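PDB 2R2A: uncharacterized protein, which is the N-terminal domain of a zonular occludens toxin (Zot) family protein, a membrane protein whose P-loop NTPase-like fold probably binds a nucleotide. Local coordinates for residues 19-22 against 23-27; 75-78 against 79-83. One frame throughout, in Å; residues are numbered along the deposited sequence. Where two conformers were deposited one is given.

In the fold
Two helices of one P-loop NTPase-like domain illustrate how local side-chain contacts fit a helix to a central sheet. Interaction 1 lies on helix 18-28, whose first turn completes the probable Walker A motif and meets a bound sulfate, while interaction 2 lies on the short helix 77-80 near the edge formed by strand 72-73. Their centres are about 25 Å apart, on opposite sides of the chain's centre, and their nearest atoms remain about 13 Å from each other. The contacts therefore do not touch, but they share strand 90-93: Met22 and Met26 pack on Ile92, whereas Met77 and Ile81 pack on Val91. Of the two, interaction 1 alone includes the sulfate.

Interaction 1 (19-22 against 23-27); sequences TLKM and VSMMA. With SO4 (sulfate ion), chain C.
Met22 starts with CG anti to its backbone N (chi1 -176°) and then bends at both later torsions, which carries its terminal methyl along the helix toward the next turn. There CE meets CG of Met26 at 3.8 Å and also approaches CB of Met25, the Met22 chain crossing that of Met25 at about a right angle. All three are selenomethionines. On the flank of Met25, its SE lies 4.2 Å from CG of Lys21, a loose approach of the lysine stem, the two chains again crossing at about a right angle.

Lys21 takes the same first torsion as Met22 (chi1 -180°), but beyond a single bend its chain is extended and NZ reaches a water at 3.1 Å. In the conformer described, one of two for Ser24, that water also lies 3.0 Å from Ser24 OG and so links the two side chains. Both polar ends have further partners, OG in this conformer accepting from the backbone N of Asp185 and NZ donating to the carbonyl of Thr183; together they tie the helix to this later part of the chain.

Beneath the side chains run regular alpha-helical bonds, among them Val23 N to Thr19 O at 2.9 Å, nearly straight at 174°. At the beginning of the helix Thr19 N donates to sulfate O3 at 3.0 Å. The amides of Gly15 and Gly17 and the NZ of Lys18 also grip this anion, an arrangement consistent with a Walker A P-loop in which sulfate occupies a phosphate position.

Helix 18-28 rests its methionines on the central sheet: Met22 and Met25 touch Phe127 of strand 125-130, Met22 and Met26 reach Ile92 of strand 90-93, and Met25 extends to Lys146 and Tyr148 of strand 144-152.

Interaction 2 (75-78 against 79-83); sequences HDMY and EWIKK
The short helix 77-80, with Asp76 at its N-cap position though the carboxylate makes no capping bond, brings Met77 and Trp80 together on the side turned toward the sheet. CA of Met77 sits over one face of the indole, 3.7 Å from the centroid of the five-membered ring, in a CH-pi contact. Farther along the same side chain, CG meets CZ2 of Trp80 at 3.7 Å, and SE approaches the six-membered ring obliquely in a Met-aromatic contact.

The indole edge faces Asp76. Asp76 OD1 lies in the ring plane and receives a weak bond from Trp80 NE1, 3.2 Å long and bent to 124°, while the carboxylate plane stands 79° from the ring. Each group has a stronger polar partner: NE1 donates to the carbonyl of Ser73, and OD1 bonds to OG of Ser67. Asp76 thus ties the start of the helix to Ser67 in a loop, and Trp80, a turn later, ties it to Ser73 of edge strand 72-73.

Backbone bonds shape this brief helical turn, with Glu79 N donating to Asp76 O and Ile81 N to Met77 O, both at 2.9 Å; a type I beta turn from Trp80 to Lys83 follows. Within the P-loop NTPase-like fold, the element packs against the central sheet: Met77 and Ile81 reach Val91 of strand 90-93, and Met77 and Trp80 touch Ile57 of strand 55-58.

Away from the indole, Tyr78 places its ring alongside Glu79 by turning CG between the backbone N and carbonyl carbon (chi1 69°). CG of Glu79 lies over that ring, 3.9 Å from its centroid, and the Tyr78 side chain also touches Glu111 of helix 111-114.

Interaction 1 (19-22 against 23-27)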
loop_
_atom_site.group_PDB
_atom_site.type_symbol
_atom_site.label_atom_id
_atom_site.label_comp_id
_atom_site.label_asym_id
_atom_site.label_seq_id
_atom_site.Cartn_x
_atom_site.Cartn_y
_atom_site.Cartn_z
ATOM N N THR A 19 1.877 3.863 -9.078
ATOM C CA THR A 19 2.017 5.031 -8.223
ATOM C C THR A 19 1.037 6.138 -8.630
ATOM O O THR A 19 0.419 6.759 -7.767
ATOM C CB THR A 19 3.471 5.589 -8.181
ATOM O OG1 THR A 19 4.328 4.593 -7.630
ATOM C CG2 THR A 19 3.544 6.803 -7.255
ATOM N N LEU A 20 0.890 6.385 -9.922
ATOM C CA LEU A 20 -0.078 7.442 -10.344
ATOM C C LEU A 20 -1.512 7.070 -9.989
ATOM O O LEU A 20 -2.282 7.932 -9.581
ATOM C CB LEU A 20 -0.000 7.681 -11.847
ATOM C CG LEU A 20 1.267 8.383 -12.323
ATOM C CD1 LEU A 20 1.267 8.292 -13.800
ATOM C CD2 LEU A 20 1.257 9.839 -11.839
ATOM N N LYS A 21 -1.877 5.785 -10.126
ATOM C CA LYS A 21 -3.197 5.367 -9.628
ATOM C C LYS A 21 -3.350 5.630 -8.111
ATOM O O LYS A 21 -4.385 6.134 -7.655
ATOM C CB LYS A 21 -3.484 3.899 -9.987
ATOM C CG LYS A 21 -4.850 3.396 -9.501
ATOM C CD LYS A 21 -5.951 4.218 -10.213
ATOM C CE LYS A 21 -7.356 3.851 -9.768
ATOM N NZ LYS A 21 -8.256 4.748 -10.613
HETATM N N MSE A 22 -2.330 5.278 -7.340
HETATM C CA MSE A 22 -2.340 5.540 -5.890
HETATM C C MSE A 22 -2.541 7.030 -5.576
HETATM O O MSE A 22 -3.418 7.391 -4.785
HETATM C CB MSE A 22 -1.067 4.974 -5.252
HETATM C CG MSE A 22 -0.989 5.100 -3.709
HETATM SE SE MSE A 22 -2.276 3.923 -2.816
HETATM C CE MSE A 22 -3.594 5.246 -2.104
ATOM N N VAL A 23 -1.729 7.889 -6.192
ATOM C CA VAL A 23 -1.878 9.353 -6.006
ATOM C C VAL A 23 -3.274 9.845 -6.445
ATOM O O VAL A 23 -3.895 10.688 -5.786
ATOM C CB VAL A 23 -0.753 10.135 -6.738
ATOM C CG1 VAL A 23 -0.909 11.682 -6.527
ATOM C CG2 VAL A 23 0.655 9.632 -6.312
ATOM N N SER A 24 -3.784 9.296 -7.545
ATOM C CA SER A 24 -5.141 9.598 -8.021
ATOM C C SER A 24 -6.190 9.274 -6.940
ATOM O O SER A 24 -7.145 10.038 -6.709
ATOM C CB SER A 24 -5.421 8.808 -9.316
ATOM O OG SER A 24 -6.535 9.330 -10.023
HETATM N N MSE A 25 -6.011 8.139 -6.262
HETATM C CA MSE A 25 -6.886 7.758 -5.135
HETATM C C MSE A 25 -6.766 8.715 -3.978
HETATM O O MSE A 25 -7.772 9.128 -3.384
HETATM C CB MSE A 25 -6.576 6.317 -4.695
HETATM C CG MSE A 25 -6.907 5.331 -5.818
HETATM SE SE MSE A 25 -6.129 3.531 -5.551
HETATM C CE MSE A 25 -7.408 3.066 -4.210
HETATM N N MSE A 26 -5.544 9.074 -3.639
HETATM C CA MSE A 26 -5.336 10.042 -2.554
HETATM C C MSE A 26 -6.017 11.377 -2.884
HETATM O O MSE A 26 -6.442 12.100 -1.976
HETATM C CB MSE A 26 -3.862 10.259 -2.333
HETATM C CG MSE A 26 -3.089 9.006 -1.972
HETATM SE SE MSE A 26 -1.225 9.413 -1.669
HETATM C CE MSE A 26 -1.418 10.351 0.053
ATOM N N ALA A 27 -6.093 11.715 -4.164
ATOM C CA ALA A 27 -6.672 12.992 -4.622
ATOM C C ALA A 27 -8.203 12.986 -4.605
ATOM O O ALA A 27 -8.833 14.072 -4.591
ATOM C CB ALA A 27 -6.176 13.341 -6.007
HETATM S S SO4 C . 4.617 2.178 -11.676
HETATM O O1 SO4 C . 5.928 1.662 -11.566
HETATM O O2 SO4 C . 4.411 2.947 -12.861
HETATM O O3 SO4 C . 4.411 2.961 -10.469
HETATM O O4 SO4 C . 3.703 1.035 -11.713
HETATM O O HOH W 1 -8.462 7.366 -8.948
#

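Interaction 2 (75-78 against 79-83)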
loop_
_atom_site.group_PDB
_atom_site.type_symbol
_atom_site.label_atom_id
_atom_site.label_comp_id
_atom_site.label_asym_id
_atom_site.label_seq_id
_atom_site.Cartn_x
_atom_site.Cartn_y
_atom_site.Cartn_z
ATOM N N HIS A 75 10.428 -0.994 9.353
ATOM C CA HIS A 75 10.738 -2.311 9.897
ATOM C C HIS A 75 10.327 -2.521 11.341
ATOM O O HIS A 75 10.144 -3.663 11.757
ATOM C CB HIS A 75 12.191 -2.720 9.597
ATOM C CG HIS A 75 12.455 -2.853 8.129
ATOM N ND1 HIS A 75 12.217 -4.020 7.432
ATOM C CD2 HIS A 75 12.877 -1.949 7.214
ATOM C CE1 HIS A 75 12.502 -3.834 6.153
ATOM N NE2 HIS A 75 12.891 -2.583 5.991
ATOM N N ASP A 76 10.158 -1.438 12.106
ATOM C CA ASP A 76 9.579 -1.580 13.426
ATOM C C ASP A 76 8.245 -0.837 13.531
ATOM O O ASP A 76 7.947 -0.261 14.563
ATOM C CB ASP A 76 10.555 -1.131 14.521
ATOM C CG ASP A 76 11.052 0.290 14.333
ATOM O OD1 ASP A 76 10.600 0.996 13.401
ATOM O OD2 ASP A 76 11.903 0.711 15.141
HETATM N N MSE A 77 7.453 -0.884 12.451
HETATM C CA MSE A 77 6.129 -0.279 12.411
HETATM C C MSE A 77 5.254 -0.827 13.526
HETATM O O MSE A 77 4.432 -0.105 14.081
HETATM C CB MSE A 77 5.455 -0.555 11.063
HETATM C CG MSE A 77 4.212 0.315 10.781
HETATM SE SE MSE A 77 3.535 -0.038 8.983
HETATM C CE MSE A 77 4.985 0.719 7.949
ATOM N N TYR A 78 5.440 -2.109 13.842
ATOM C CA TYR A 78 4.693 -2.743 14.904
ATOM C C TYR A 78 4.836 -1.974 16.237
ATOM O O TYR A 78 3.956 -2.053 17.079
ATOM C CB TYR A 78 5.110 -4.216 15.065
ATOM C CG TYR A 78 6.510 -4.430 15.595
ATOM C CD1 TYR A 78 7.616 -4.468 14.730
ATOM C CD2 TYR A 78 6.732 -4.633 16.962
ATOM C CE1 TYR A 78 8.913 -4.681 15.230
ATOM C CE2 TYR A 78 8.008 -4.832 17.458
ATOM C CZ TYR A 78 9.087 -4.855 16.595
ATOM O OH TYR A 78 10.342 -5.050 17.117
ATOM N N GLU A 79 5.937 -1.234 16.396
ATOM C CA GLU A 79 6.183 -0.452 17.608
ATOM C C GLU A 79 5.474 0.905 17.524
ATOM O O GLU A 79 4.477 1.125 18.219
ATOM C CB GLU A 79 7.684 -0.267 17.864
ATOM C CG GLU A 79 8.431 -1.518 18.346
ATOM C CD GLU A 79 9.846 -1.216 18.877
ATOM O OE1 GLU A 79 10.609 -2.166 19.159
ATOM O OE2 GLU A 79 10.197 -0.024 19.029
ATOM N N TRP A 80 5.988 1.806 16.687
ATOM C CA TRP A 80 5.467 3.168 16.593
ATOM C C TRP A 80 4.023 3.333 16.086
ATOM O O TRP A 80 3.412 4.364 16.359
ATOM C CB TRP A 80 6.400 4.067 15.774
ATOM C CG TRP A 80 6.777 3.576 14.397
ATOM C CD1 TRP A 80 7.882 2.847 14.074
ATOM C CD2 TRP A 80 6.086 3.827 13.147
ATOM N NE1 TRP A 80 7.919 2.606 12.722
ATOM C CE2 TRP A 80 6.838 3.197 12.127
ATOM C CE3 TRP A 80 4.908 4.514 12.796
ATOM C CZ2 TRP A 80 6.461 3.234 10.770
ATOM C CZ3 TRP A 80 4.528 4.546 11.449
ATOM C CH2 TRP A 80 5.302 3.899 10.452
ATOM N N ILE A 81 3.489 2.362 15.333
ATOM C CA ILE A 81 2.104 2.453 14.838
ATOM C C ILE A 81 1.050 2.458 15.972
ATOM O O ILE A 81 -0.075 2.955 15.781
ATOM C CB ILE A 81 1.761 1.401 13.730
ATOM C CG1 ILE A 81 0.675 1.925 12.788
ATOM C CG2 ILE A 81 1.282 0.095 14.323
ATOM C CD1 ILE A 81 1.113 3.035 11.806
ATOM N N LYS A 82 1.425 1.928 17.139
ATOM C CA LYS A 82 0.501 1.797 18.271
ATOM C C LYS A 82 0.451 3.049 19.148
ATOM O O LYS A 82 -0.389 3.156 20.064
ATOM C CB LYS A 82 0.806 0.529 19.080
ATOM C CG LYS A 82 1.163 -0.630 18.147
ATOM C CD LYS A 82 0.717 -2.007 18.610
ATOM C CE LYS A 82 0.741 -2.962 17.383
ATOM N NZ LYS A 82 1.057 -4.386 17.720
ATOM N N LYS A 83 1.330 4.010 18.863
ATOM C CA LYS A 83 1.347 5.235 19.656
ATOM C C LYS A 83 0.311 6.267 19.241
ATOM O O LYS A 83 0.148 6.538 18.046
ATOM C CB LYS A 83 2.757 5.824 19.800
ATOM C CG LYS A 83 3.423 6.434 18.590
ATOM C CD LYS A 83 4.900 6.686 18.976
ATOM C CE LYS A 83 5.767 7.039 17.774
ATOM N NZ LYS A 83 7.204 6.654 18.013
#